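PDB 2CL2: putative laminarinase from Phanerochaete chrysosporium, which probably hydrolyses beta-1,3-glucosidic bonds in glucans such as laminarin, as a secreted fungal glycoside hydrolase of family 16. Local coordinates for residues Asp50-Arg55 with Trp289-Val294; Arg90-Gly95 with Asn173-Ser178; Ala136-Pro141 with Thr234-Gly239; Thr252-Trp257 with Ser272-Val277. One frame throughout, in Å; residues are numbered along the deposited sequence. Where two conformers were deposited one is given.

Contact 1: Asp50-Arg55 with Trp289-Val294; sequences DTLILR and WDIASV. With MAN (alpha-D-mannopyranose), chain B.
L54 lays its CB against the indole of W289, with CD1 of the tryptophan 4.1 Å from that methylene, while its own CD1 reaches toward CD1 of I291. L52 joins the same row, its CB 4.3 Å from CB of I291. On the other face of the sheet the chemistry changes: CD1 of I53 touches CB of D290 at 3.7 Å, and CG2 of T51 lies beside OD1 of the same aspartate. With CG of D290 anti to its backbone N (chi1 174°), the carboxylate leans over the neighbouring strand, and OD1 is held by a salt bridge to R90. The two strands run antiparallel at 165°, joined by four backbone hydrogen bonds, among them I291 N to L52 O at 2.8 Å and W289 N to L54 O at 2.8 Å. At the start of strand 51-55 a mannose of the bound glycan docks: D50 N donates to its O3 at 2.8 Å. Beneath the sheet, I74 meets both leucines and I249 packs on L54, W289 and I291. One face thus carries the apolar interior and the other sugar and charge, as befits the antiparallel sheet of the family 16 jelly-roll beta-sandwich.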
loop_
_atom_site.group_PDB
_atom_site.type_symbol
_atom_site.label_atom_id
_atom_site.label_comp_id
_atom_site.label_asym_id
_atom_site.label_seq_id
_atom_site.Cartn_x
_atom_site.Cartn_y
_atom_site.Cartn_z
ATOM N N ASP A 50 5.844 16.049 -12.261
ATOM C CA ASP A 50 5.691 15.758 -10.838
ATOM C C ASP A 50 4.652 14.665 -10.584
ATOM O O ASP A 50 3.988 14.666 -9.549
ATOM C CB ASP A 50 5.358 17.034 -10.041
ATOM C CG ASP A 50 4.019 17.658 -10.421
ATOM O OD1 ASP A 50 3.335 17.179 -11.344
ATOM O OD2 ASP A 50 3.639 18.649 -9.755
ATOM N N THR A 51 4.536 13.725 -11.522
ATOM C CA THR A 51 3.489 12.717 -11.465
ATOM C C THR A 51 4.011 11.326 -11.792
ATOM O O THR A 51 4.772 11.129 -12.740
ATOM C CB THR A 51 2.362 13.061 -12.451
ATOM O OG1 THR A 51 1.837 14.355 -12.146
ATOM C CG2 THR A 51 1.232 12.054 -12.367
ATOM N N LEU A 52 3.564 10.358 -10.995
ATOM C CA LEU A 52 3.698 8.946 -11.313
ATOM C C LEU A 52 2.290 8.373 -11.374
ATOM O O LEU A 52 1.552 8.477 -10.396
ATOM C CB LEU A 52 4.498 8.203 -10.242
ATOM C CG LEU A 52 4.577 6.689 -10.446
ATOM C CD1 LEU A 52 5.429 6.371 -11.660
ATOM C CD2 LEU A 52 5.123 6.003 -9.219
ATOM N N ILE A 53 1.924 7.802 -12.519
ATOM C CA ILE A 53 0.667 7.075 -12.660
ATOM C C ILE A 53 0.991 5.596 -12.805
ATOM O O ILE A 53 1.838 5.220 -13.618
ATOM C CB ILE A 53 -0.112 7.506 -13.920
ATOM C CG1 ILE A 53 -0.390 9.011 -13.948
ATOM C CG2 ILE A 53 -1.401 6.706 -14.057
ATOM C CD1 ILE A 53 -1.195 9.508 -12.810
ATOM N N LEU A 54 0.315 4.769 -12.013
ATOM C CA LEU A 54 0.379 3.318 -12.142
ATOM C C LEU A 54 -1.061 2.892 -12.304
ATOM O O LEU A 54 -1.873 3.164 -11.429
ATOM C CB LEU A 54 0.971 2.696 -10.875
ATOM C CG LEU A 54 2.320 3.237 -10.407
ATOM C CD1 LEU A 54 2.637 2.727 -9.010
ATOM C CD2 LEU A 54 3.428 2.862 -11.393
ATOM N N ARG A 55 -1.397 2.246 -13.415
ATOM C CA ARG A 55 -2.806 1.952 -13.694
ATOM C C ARG A 55 -3.039 0.572 -14.280
ATOM O O ARG A 55 -2.122 -0.076 -14.787
ATOM C CB ARG A 55 -3.417 3.014 -14.623
ATOM C CG ARG A 55 -2.853 3.004 -16.032
ATOM C CD ARG A 55 -3.696 3.802 -17.011
ATOM N NE ARG A 55 -3.749 5.231 -16.691
ATOM C CZ ARG A 55 -4.814 5.878 -16.204
ATOM N NH1 ARG A 55 -5.958 5.256 -15.937
ATOM N NH2 ARG A 55 -4.721 7.180 -15.961
ATOM N N TRP A 289 -3.161 4.648 -9.460
ATOM C CA TRP A 289 -2.444 5.470 -8.509
ATOM C C TRP A 289 -1.996 6.732 -9.239
ATOM O O TRP A 289 -1.544 6.653 -10.380
ATOM C CB TRP A 289 -1.169 4.769 -8.049
ATOM C CG TRP A 289 -1.335 3.577 -7.178
ATOM C CD1 TRP A 289 -1.303 2.272 -7.549
ATOM C CD2 TRP A 289 -1.478 3.586 -5.756
ATOM N NE1 TRP A 289 -1.437 1.464 -6.445
ATOM C CE2 TRP A 289 -1.554 2.248 -5.330
ATOM C CE3 TRP A 289 -1.593 4.601 -4.806
ATOM C CZ2 TRP A 289 -1.705 1.897 -3.983
ATOM C CZ3 TRP A 289 -1.748 4.253 -3.475
ATOM C CH2 TRP A 289 -1.806 2.916 -3.076
ATOM N N ASP A 290 -2.096 7.876 -8.567
ATOM C CA ASP A 290 -1.485 9.118 -9.011
ATOM C C ASP A 290 -0.683 9.568 -7.799
ATOM O O ASP A 290 -1.261 9.937 -6.786
ATOM C CB ASP A 290 -2.553 10.143 -9.412
ATOM C CG ASP A 290 -1.982 11.504 -9.752
ATOM O OD1 ASP A 290 -0.808 11.764 -9.458
ATOM O OD2 ASP A 290 -2.741 12.332 -10.299
ATOM N N ILE A 291 0.639 9.482 -7.913
ATOM C CA ILE A 291 1.547 9.730 -6.798
ATOM C C ILE A 291 2.390 10.957 -7.122
ATOM O O ILE A 291 3.032 11.027 -8.172
ATOM C CB ILE A 291 2.425 8.481 -6.514
ATOM C CG1 ILE A 291 1.525 7.358 -5.989
ATOM C CG2 ILE A 291 3.540 8.798 -5.528
ATOM C CD1 ILE A 291 2.111 5.978 -6.113
ATOM N N ALA A 292 2.357 11.938 -6.225
ATOM C CA ALA A 292 3.132 13.164 -6.391
ATOM C C ALA A 292 4.594 12.968 -5.989
ATOM O O ALA A 292 5.484 13.553 -6.597
ATOM C CB ALA A 292 2.519 14.275 -5.574
ATOM N N SER A 293 4.844 12.169 -4.956
ATOM C CA SER A 293 6.199 11.899 -4.511
ATOM C C SER A 293 6.186 10.764 -3.510
ATOM O O SER A 293 5.180 10.500 -2.854
ATOM C CB SER A 293 6.835 13.128 -3.845
ATOM O OG SER A 293 6.125 13.503 -2.679
ATOM N N VAL A 294 7.331 10.100 -3.406
ATOM C CA VAL A 294 7.622 9.217 -2.288
ATOM C C VAL A 294 9.010 9.613 -1.816
ATOM O O VAL A 294 9.932 9.725 -2.622
ATOM C CB VAL A 294 7.571 7.725 -2.661
ATOM C CG1 VAL A 294 7.959 6.852 -1.455
ATOM C CG2 VAL A 294 6.178 7.345 -3.150
HETATM C C1 MAN B . 0.834 17.146 -16.120
HETATM C C2 MAN B . 1.682 16.121 -15.377
HETATM C C3 MAN B . 2.718 16.846 -14.535
HETATM C C4 MAN B . 3.559 17.750 -15.435
HETATM C C5 MAN B . 2.656 18.675 -16.258
HETATM C C6 MAN B . 3.465 19.455 -17.290
HETATM O O2 MAN B . 2.359 15.281 -16.282
HETATM O O3 MAN B . 3.518 15.890 -13.883
HETATM O O4 MAN B . 4.445 18.513 -14.647
HETATM O O5 MAN B . 1.665 17.935 -16.947
HETATM O O6 MAN B . 2.585 20.261 -18.046
#

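Contact 2: Arg90-Gly95 with Asn173-Ser178; sequences RHMPQG and NSYGPS. With MAN (alpha-D-mannopyranose), chain C.
M92 uses its sulfur in two ways at once: SD sits over one face of the Y175 ring, 3.8 Å from the ring centroid and 29° off the normal, and it also takes a weak but nearly straight hydrogen bond from the amide of G176, with N 3.5 Å from SD. A chi1 of 72° points the methionine chain at the tyrosine and sets SD over the ring, and a bend at the last torsion turns CE toward the 173-174 turn, where it comes 3.9 Å from O of S174. The two side chains cross at about a right angle, the sulfur lying closest to the CD1 and CE1 side of the ring. Since G176 has a positive phi (73°), the chain can swing there from Y175 into helix 176-181 while its N-H faces the sulfur.

Nearer the surface, Q94 passes obliquely over the P177 ring, its OE1 3.6 Å from CA of the proline and its NE2 4.1 Å from CG. That same OE1 accepts from ND2 of N180, which also donates to O of M92, so one asparagine of the helix grips both the backbone and a side chain of segment 90-95. Behind M92 and P93 stands W289, and P100 of strand 98-105 backs Y175. The arrangement is a Met-aromatic contact by which the loop between strands 83-89 and 98-105, crossing from one sheet of the beta-sandwich to the other, packs against the start of a short helix.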
loop_
_atom_site.group_PDB
_atom_site.type_symbol
_atom_site.label_atom_id
_atom_site.label_comp_id
_atom_site.label_asym_id
_atom_site.label_seq_id
_atom_site.Cartn_x
_atom_site.Cartn_y
_atom_site.Cartn_z
ATOM N N ARG A 90 -2.209 11.436 -4.665
ATOM C CA ARG A 90 -3.350 12.208 -5.146
ATOM C C ARG A 90 -4.563 11.324 -5.412
ATOM O O ARG A 90 -5.694 11.777 -5.275
ATOM C CB ARG A 90 -2.999 12.930 -6.439
ATOM C CG ARG A 90 -1.741 13.784 -6.372
ATOM C CD ARG A 90 -1.658 14.658 -7.603
ATOM N NE ARG A 90 -0.460 15.494 -7.668
ATOM C CZ ARG A 90 0.609 15.258 -8.423
ATOM N NH1 ARG A 90 0.711 14.180 -9.184
ATOM N NH2 ARG A 90 1.617 16.111 -8.397
ATOM N N HIS A 91 -4.324 10.076 -5.801
ATOM C CA HIS A 91 -5.383 9.155 -6.209
ATOM C C HIS A 91 -4.885 7.740 -5.967
ATOM O O HIS A 91 -3.708 7.443 -6.207
ATOM C CB HIS A 91 -5.675 9.343 -7.702
ATOM C CG HIS A 91 -6.980 8.757 -8.168
ATOM N ND1 HIS A 91 -7.107 7.449 -8.590
ATOM C CD2 HIS A 91 -8.202 9.323 -8.331
ATOM C CE1 HIS A 91 -8.355 7.234 -8.973
ATOM N NE2 HIS A 91 -9.038 8.355 -8.826
ATOM N N MET A 92 -5.784 6.864 -5.535
ATOM C CA MET A 92 -5.465 5.443 -5.436
ATOM C C MET A 92 -6.480 4.673 -6.275
ATOM O O MET A 92 -7.561 5.178 -6.578
ATOM C CB MET A 92 -5.482 4.943 -3.984
ATOM C CG MET A 92 -6.871 4.839 -3.358
ATOM S SD MET A 92 -6.852 3.916 -1.800
ATOM C CE MET A 92 -5.910 5.009 -0.737
ATOM N N PRO A 93 -6.132 3.452 -6.680
ATOM C CA PRO A 93 -7.079 2.727 -7.513
ATOM C C PRO A 93 -8.436 2.526 -6.852
ATOM O O PRO A 93 -8.527 2.223 -5.655
ATOM C CB PRO A 93 -6.368 1.386 -7.750
ATOM C CG PRO A 93 -4.921 1.727 -7.644
ATOM C CD PRO A 93 -4.876 2.704 -6.504
ATOM N N GLN A 94 -9.488 2.679 -7.653
ATOM C CA GLN A 94 -10.817 2.320 -7.211
ATOM C C GLN A 94 -11.523 1.490 -8.270
ATOM O O GLN A 94 -11.108 1.457 -9.440
ATOM C CB GLN A 94 -11.624 3.568 -6.852
ATOM C CG GLN A 94 -11.984 4.462 -8.020
ATOM C CD GLN A 94 -12.860 5.616 -7.599
ATOM O OE1 GLN A 94 -12.410 6.549 -6.955
ATOM N NE2 GLN A 94 -14.130 5.543 -7.944
ATOM N N GLY A 95 -12.580 0.817 -7.819
ATOM C CA GLY A 95 -13.410 -0.036 -8.656
ATOM C C GLY A 95 -13.620 -1.387 -8.009
ATOM O O GLY A 95 -12.788 -1.878 -7.242
ATOM N N ASN A 173 -12.182 8.840 4.437
ATOM C CA ASN A 173 -11.371 9.428 3.390
ATOM C C ASN A 173 -9.921 8.973 3.443
ATOM O O ASN A 173 -9.090 9.471 2.695
ATOM C CB ASN A 173 -11.498 10.963 3.369
ATOM C CG ASN A 173 -10.916 11.631 4.593
ATOM O OD1 ASN A 173 -10.240 11.000 5.415
ATOM N ND2 ASN A 173 -11.173 12.932 4.721
ATOM N N SER A 174 -9.628 8.014 4.324
ATOM C CA SER A 174 -8.361 7.298 4.306
ATOM C C SER A 174 -8.231 6.332 3.128
ATOM O O SER A 174 -7.129 5.859 2.839
ATOM C CB SER A 174 -8.181 6.509 5.612
ATOM O OG SER A 174 -9.145 5.476 5.732
ATOM N N TYR A 175 -9.333 6.025 2.450
ATOM C CA TYR A 175 -9.297 4.981 1.444
ATOM C C TYR A 175 -10.359 5.157 0.385
ATOM O O TYR A 175 -11.405 5.756 0.623
ATOM C CB TYR A 175 -9.495 3.615 2.120
ATOM C CG TYR A 175 -9.213 2.478 1.183
ATOM C CD1 TYR A 175 -7.915 2.071 0.945
ATOM C CD2 TYR A 175 -10.238 1.855 0.490
ATOM C CE1 TYR A 175 -7.634 1.058 0.057
ATOM C CE2 TYR A 175 -9.965 0.829 -0.401
ATOM C CZ TYR A 175 -8.655 0.449 -0.626
ATOM O OH TYR A 175 -8.328 -0.556 -1.509
ATOM N N GLY A 176 -10.081 4.619 -0.795
ATOM C CA GLY A 176 -11.121 4.358 -1.765
ATOM C C GLY A 176 -11.692 5.575 -2.452
ATOM O O GLY A 176 -11.046 6.614 -2.528
ATOM N N PRO A 177 -12.912 5.446 -2.985
ATOM C CA PRO A 177 -13.619 6.573 -3.579
ATOM C C PRO A 177 -13.673 7.806 -2.664
ATOM O O PRO A 177 -13.565 8.924 -3.147
ATOM C CB PRO A 177 -15.013 5.993 -3.858
ATOM C CG PRO A 177 -14.764 4.520 -4.058
ATOM C CD PRO A 177 -13.684 4.191 -3.080
ATOM N N SER A 178 -13.796 7.608 -1.358
ATOM C CA SER A 178 -13.822 8.740 -0.432
ATOM C C SER A 178 -12.499 9.510 -0.458
ATOM O O SER A 178 -12.474 10.723 -0.545
ATOM C CB SER A 178 -14.094 8.235 0.985
ATOM O OG SER A 178 -14.138 9.305 1.904
HETATM C C1 MAN C . -3.865 20.444 -11.381
HETATM C C2 MAN C . -2.891 21.461 -10.811
HETATM C C3 MAN C . -1.618 20.811 -10.293
HETATM C C4 MAN C . -1.943 19.656 -9.355
HETATM C C5 MAN C . -3.008 18.733 -9.946
HETATM C C6 MAN C . -3.491 17.751 -8.888
HETATM O O2 MAN C . -3.526 22.138 -9.759
HETATM O O3 MAN C . -0.846 21.773 -9.604
HETATM O O4 MAN C . -0.759 18.922 -9.118
HETATM O O5 MAN C . -4.137 19.458 -10.409
HETATM O O6 MAN C . -4.229 16.723 -9.513
#

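Contact 3: Ala136-Pro141 with Thr234-Gly239; sequences ANCAMP and TNCDIG
C138 and C236 form the tight part of this contact, their SG atoms bonded at 2.0 Å with a chi3 of -89°. The bridge draws the two chains to within 4.2 Å of each other, measured from CA of C138 to CA of C236. M140 closes in beside the disulfide: its bent chain brings CE to 3.8 Å from CB of C236 and 4.1 Å from CD1 of I238, which it crosses at about a right angle. At the border of this packed part lies the one direct backbone hydrogen bond, from A139 N to O of N235 at 3.0 Å; it is straight at the hydrogen, although the donor stands above the carbonyl plane. Beyond it the contact is looser and wet. A water donates to that same oxygen while bridging it to OD1 of N137, and two further waters span the gap, one linking O of A139 to N of N235 and one linking O of N137 to N of D237. P141 merely rests obliquely against T234, its CG 3.9 Å from OG1. The contact ties the loop after strand 129-133 to the link between strand 229-232 and helix 238-241, with M140 also packed on F231 and P232, C138 next to C155, and H241 of the helix touching both bridged cysteines.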
loop_
_atom_site.group_PDB
_atom_site.type_symbol
_atom_site.label_atom_id
_atom_site.label_comp_id
_atom_site.label_asym_id
_atom_site.label_seq_id
_atom_site.Cartn_x
_atom_site.Cartn_y
_atom_site.Cartn_z
ATOM N N ALA A 136 6.718 -16.070 13.831
ATOM C CA ALA A 136 6.217 -16.391 15.167
ATOM C C ALA A 136 6.613 -15.387 16.237
ATOM O O ALA A 136 7.642 -14.730 16.124
ATOM C CB ALA A 136 6.684 -17.786 15.584
ATOM N N ASN A 137 5.777 -15.296 17.270
ATOM C CA ASN A 137 6.071 -14.526 18.474
ATOM C C ASN A 137 6.097 -13.014 18.236
ATOM O O ASN A 137 7.072 -12.325 18.550
ATOM C CB ASN A 137 7.369 -15.011 19.132
ATOM C CG ASN A 137 7.539 -14.502 20.556
ATOM O OD1 ASN A 137 6.569 -14.142 21.230
ATOM N ND2 ASN A 137 8.782 -14.468 21.018
ATOM N N CYS A 138 5.003 -12.498 17.693
ATOM C CA CYS A 138 4.859 -11.072 17.493
ATOM C C CYS A 138 3.387 -10.733 17.571
ATOM O O CYS A 138 2.597 -11.098 16.696
ATOM C CB CYS A 138 5.430 -10.669 16.146
ATOM S SG CYS A 138 5.294 -8.917 15.782
ATOM N N ALA A 139 3.017 -10.069 18.655
ATOM C CA ALA A 139 1.653 -9.654 18.881
ATOM C C ALA A 139 1.637 -8.228 19.400
ATOM O O ALA A 139 2.679 -7.677 19.756
ATOM C CB ALA A 139 0.971 -10.585 19.862
ATOM N N MET A 140 0.439 -7.658 19.447
ATOM C CA MET A 140 0.237 -6.283 19.837
ATOM C C MET A 140 -0.702 -6.210 21.032
ATOM O O MET A 140 -1.640 -6.999 21.141
ATOM C CB MET A 140 -0.350 -5.493 18.673
ATOM C CG MET A 140 0.538 -5.480 17.462
ATOM S SD MET A 140 1.994 -4.491 17.818
ATOM C CE MET A 140 3.271 -5.461 17.019
ATOM N N PRO A 141 -0.470 -5.230 21.914
ATOM C CA PRO A 141 -1.363 -5.063 23.050
ATOM C C PRO A 141 -2.746 -4.611 22.594
ATOM O O PRO A 141 -2.867 -3.929 21.573
ATOM C CB PRO A 141 -0.680 -3.991 23.900
ATOM C CG PRO A 141 0.334 -3.363 23.056
ATOM C CD PRO A 141 0.616 -4.238 21.890
ATOM N N THR A 234 5.878 -4.000 22.810
ATOM C CA THR A 234 5.433 -4.575 24.080
ATOM C C THR A 234 5.432 -6.102 24.053
ATOM O O THR A 234 5.870 -6.760 25.007
ATOM C CB THR A 234 4.014 -4.069 24.377
ATOM O OG1 THR A 234 3.993 -2.648 24.191
ATOM C CG2 THR A 234 3.563 -4.419 25.794
ATOM N N ASN A 235 4.928 -6.665 22.961
ATOM C CA ASN A 235 4.823 -8.112 22.794
ATOM C C ASN A 235 5.377 -8.588 21.450
ATOM O O ASN A 235 4.970 -9.621 20.911
ATOM C CB ASN A 235 3.367 -8.537 22.943
ATOM C CG ASN A 235 2.776 -8.103 24.259
ATOM O OD1 ASN A 235 2.130 -7.054 24.354
ATOM N ND2 ASN A 235 3.018 -8.892 25.296
ATOM N N CYS A 236 6.327 -7.830 20.923
ATOM C CA CYS A 236 6.940 -8.138 19.642
ATOM C C CYS A 236 8.258 -7.409 19.501
ATOM O O CYS A 236 8.280 -6.186 19.474
ATOM C CB CYS A 236 6.038 -7.692 18.493
ATOM S SG CYS A 236 6.782 -8.051 16.886
ATOM N N ASP A 237 9.350 -8.153 19.389
ATOM C CA ASP A 237 10.635 -7.555 19.085
ATOM C C ASP A 237 10.612 -7.125 17.619
ATOM O O ASP A 237 10.875 -7.919 16.710
ATOM C CB ASP A 237 11.757 -8.549 19.362
ATOM C CG ASP A 237 13.129 -7.945 19.180
ATOM O OD1 ASP A 237 13.282 -7.005 18.387
ATOM O OD2 ASP A 237 14.069 -8.429 19.835
ATOM N N ILE A 238 10.292 -5.862 17.383
ATOM C CA ILE A 238 10.047 -5.397 16.024
ATOM C C ILE A 238 11.281 -5.615 15.153
ATOM O O ILE A 238 11.195 -6.171 14.050
ATOM C CB ILE A 238 9.607 -3.901 16.018
ATOM C CG1 ILE A 238 8.244 -3.722 16.715
ATOM C CG2 ILE A 238 9.582 -3.359 14.608
ATOM C CD1 ILE A 238 7.037 -4.220 15.935
ATOM N N GLY A 239 12.438 -5.205 15.650
ATOM C CA GLY A 239 13.668 -5.312 14.887
ATOM C C GLY A 239 14.055 -6.734 14.519
ATOM O O GLY A 239 14.690 -6.950 13.483
HETATM O O HOH W 1 9.032 -11.005 19.848
HETATM O O HOH W 2 4.632 -12.278 21.419
HETATM O O HOH W 3 3.740 -5.435 20.809
#

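Contact 4: Thr252-Trp257 with Ser272-Val277; sequences TFCGDW and SCVDYV
C254 sends its side chain straight at helix 273-279. Its CB lies 3.0 Å from SG of C273, a spacing set by the bond that follows: the next atom, SG, completes the disulfide to that sulfur at 2.1 Å with a chi3 of -91°. The same SG also serves as an apolar surface, meeting CG2 of V277 at 3.6 Å and, more distantly, CG2 of V274. V277 and C273 stand one helical turn apart, which places both on the side of the helix that faces the cysteine. In C273 a chi1 of -172° carries SG away from the helix backbone toward C254. C254 has a positive phi (57°) and lies just beyond the end of strand 246-253, where the chain leaves the sheet of the family 16 beta-sandwich and enters helix 255-258. The bridge therefore ties the first turn of helix 273-279 to the end of central strand 246-253. One residue earlier, F253 lends its CB to the same valine methyl, 3.9 Å from CG2, while its ring meets F284 edge-to-face. Just before C273, S272 is the N-cap of the helix: its OG accepts from N of D275 at 3.0 Å, in a nearly straight bond. Further along, O of V277 accepts from R69, and C273 and Y276 also touch F264 of the preceding helix 261-266.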
loop_
_atom_site.group_PDB
_atom_site.type_symbol
_atom_site.label_atom_id
_atom_site.label_comp_id
_atom_site.label_asym_id
_atom_site.label_seq_id
_atom_site.Cartn_x
_atom_site.Cartn_y
_atom_site.Cartn_z
ATOM N N THR A 252 -3.529 -5.295 -7.727
ATOM C CA THR A 252 -4.008 -6.574 -8.215
ATOM C C THR A 252 -5.535 -6.531 -8.226
ATOM O O THR A 252 -6.142 -5.524 -7.853
ATOM C CB THR A 252 -3.438 -7.762 -7.413
ATOM O OG1 THR A 252 -3.694 -8.969 -8.145
ATOM C CG2 THR A 252 -4.049 -7.868 -6.017
ATOM N N PHE A 253 -6.145 -7.612 -8.711
ATOM C CA PHE A 253 -7.599 -7.721 -8.809
ATOM C C PHE A 253 -8.033 -9.054 -8.260
ATOM O O PHE A 253 -7.365 -10.058 -8.470
ATOM C CB PHE A 253 -8.073 -7.623 -10.261
ATOM C CG PHE A 253 -7.512 -6.462 -10.996
ATOM C CD1 PHE A 253 -6.414 -6.635 -11.815
ATOM C CD2 PHE A 253 -8.042 -5.193 -10.854
ATOM C CE1 PHE A 253 -5.860 -5.593 -12.481
ATOM C CE2 PHE A 253 -7.476 -4.131 -11.546
ATOM C CZ PHE A 253 -6.385 -4.348 -12.350
ATOM N N CYS A 254 -9.170 -9.070 -7.586
ATOM C CA CYS A 254 -9.756 -10.320 -7.112
ATOM C C CYS A 254 -8.726 -11.019 -6.224
ATOM O O CYS A 254 -8.128 -10.387 -5.363
ATOM C CB CYS A 254 -10.216 -11.205 -8.285
ATOM S SG CYS A 254 -11.292 -10.371 -9.441
ATOM N N GLY A 255 -8.485 -12.312 -6.418
ATOM C CA GLY A 255 -7.466 -12.988 -5.645
ATOM C C GLY A 255 -7.924 -13.333 -4.247
ATOM O O GLY A 255 -9.118 -13.322 -3.936
ATOM N N ASP A 256 -6.956 -13.658 -3.408
ATOM C CA ASP A 256 -7.245 -14.386 -2.183
ATOM C C ASP A 256 -8.077 -13.588 -1.188
ATOM O O ASP A 256 -8.867 -14.165 -0.445
ATOM C CB ASP A 256 -5.947 -14.880 -1.565
ATOM C CG ASP A 256 -5.236 -15.904 -2.445
ATOM O OD1 ASP A 256 -5.913 -16.603 -3.244
ATOM O OD2 ASP A 256 -4.008 -15.992 -2.344
ATOM N N TRP A 257 -7.931 -12.267 -1.208
ATOM C CA TRP A 257 -8.761 -11.399 -0.380
ATOM C C TRP A 257 -9.919 -10.827 -1.200
ATOM O O TRP A 257 -11.065 -11.201 -0.969
ATOM C CB TRP A 257 -7.916 -10.297 0.260
ATOM C CG TRP A 257 -8.677 -9.379 1.206
ATOM C CD1 TRP A 257 -9.977 -9.505 1.624
ATOM C CD2 TRP A 257 -8.164 -8.209 1.853
ATOM N NE1 TRP A 257 -10.300 -8.483 2.476
ATOM C CE2 TRP A 257 -9.206 -7.677 2.640
ATOM C CE3 TRP A 257 -6.921 -7.563 1.853
ATOM C CZ2 TRP A 257 -9.043 -6.525 3.411
ATOM C CZ3 TRP A 257 -6.763 -6.420 2.623
ATOM C CH2 TRP A 257 -7.824 -5.910 3.383
ATOM N N SER A 272 -19.403 -12.534 -10.248
ATOM C CA SER A 272 -18.074 -13.110 -10.088
ATOM C C SER A 272 -17.007 -12.033 -10.253
ATOM O O SER A 272 -17.054 -11.293 -11.208
ATOM C CB SER A 272 -17.885 -14.192 -11.159
ATOM O OG SER A 272 -16.529 -14.423 -11.489
ATOM N N CYS A 273 -16.043 -11.964 -9.338
ATOM C CA CYS A 273 -14.973 -10.971 -9.471
ATOM C C CYS A 273 -14.180 -11.171 -10.762
ATOM O O CYS A 273 -13.942 -10.219 -11.499
ATOM C CB CYS A 273 -14.031 -11.012 -8.270
ATOM S SG CYS A 273 -12.806 -9.664 -8.249
ATOM N N VAL A 274 -13.806 -12.420 -11.054
ATOM C CA VAL A 274 -13.003 -12.701 -12.235
ATOM C C VAL A 274 -13.788 -12.345 -13.495
ATOM O O VAL A 274 -13.254 -11.714 -14.407
ATOM C CB VAL A 274 -12.515 -14.173 -12.273
ATOM C CG1 VAL A 274 -11.892 -14.509 -13.618
ATOM C CG2 VAL A 274 -11.493 -14.421 -11.164
ATOM N N ASP A 275 -15.061 -12.737 -13.553
ATOM C CA ASP A 275 -15.898 -12.392 -14.702
ATOM C C ASP A 275 -16.003 -10.875 -14.871
ATOM O O ASP A 275 -15.923 -10.354 -15.981
ATOM C CB ASP A 275 -17.294 -13.005 -14.557
ATOM C CG ASP A 275 -18.122 -12.870 -15.815
ATOM O OD1 ASP A 275 -17.633 -13.271 -16.884
ATOM O OD2 ASP A 275 -19.264 -12.367 -15.719
ATOM N N TYR A 276 -16.185 -10.179 -13.758
ATOM C CA TYR A 276 -16.297 -8.722 -13.775
ATOM C C TYR A 276 -15.028 -8.088 -14.338
ATOM O O TYR A 276 -15.080 -7.228 -15.219
ATOM C CB TYR A 276 -16.566 -8.208 -12.367
ATOM C CG TYR A 276 -16.811 -6.731 -12.322
ATOM C CD1 TYR A 276 -18.046 -6.208 -12.680
ATOM C CD2 TYR A 276 -15.807 -5.848 -11.949
ATOM C CE1 TYR A 276 -18.281 -4.840 -12.658
ATOM C CE2 TYR A 276 -16.032 -4.482 -11.930
ATOM C CZ TYR A 276 -17.264 -3.981 -12.276
ATOM O OH TYR A 276 -17.487 -2.616 -12.244
ATOM N N VAL A 277 -13.885 -8.546 -13.838
ATOM C CA VAL A 277 -12.597 -8.030 -14.279
ATOM C C VAL A 277 -12.338 -8.370 -15.743
ATOM O O VAL A 277 -11.789 -7.562 -16.479
ATOM C CB VAL A 277 -11.452 -8.537 -13.366
ATOM C CG1 VAL A 277 -10.079 -8.236 -13.964
ATOM C CG2 VAL A 277 -11.563 -7.897 -12.002
#

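How the contacts relate
Contacts 1 and 2 are neighbours that touch, with a probable backbone hydrogen bond from D290 N to H91 O between them. Both are buried, but contact 1 is strand pairing by backbone bonds, whereas contact 2 relies on a sulfur and an aromatic ring where a loop meets a helix. Contacts 3 and 4 are each closed by a disulfide, and both bridges are buried. In contact 3 the bridge joins two irregular loops and has a solvated rim of bridging waters; in contact 4 it joins a strand end to a helix among apolar side chains. Contact 3 is the most peripheral, its centre about 33 Å from that of contact 1, on the opposite side of the chain's centre.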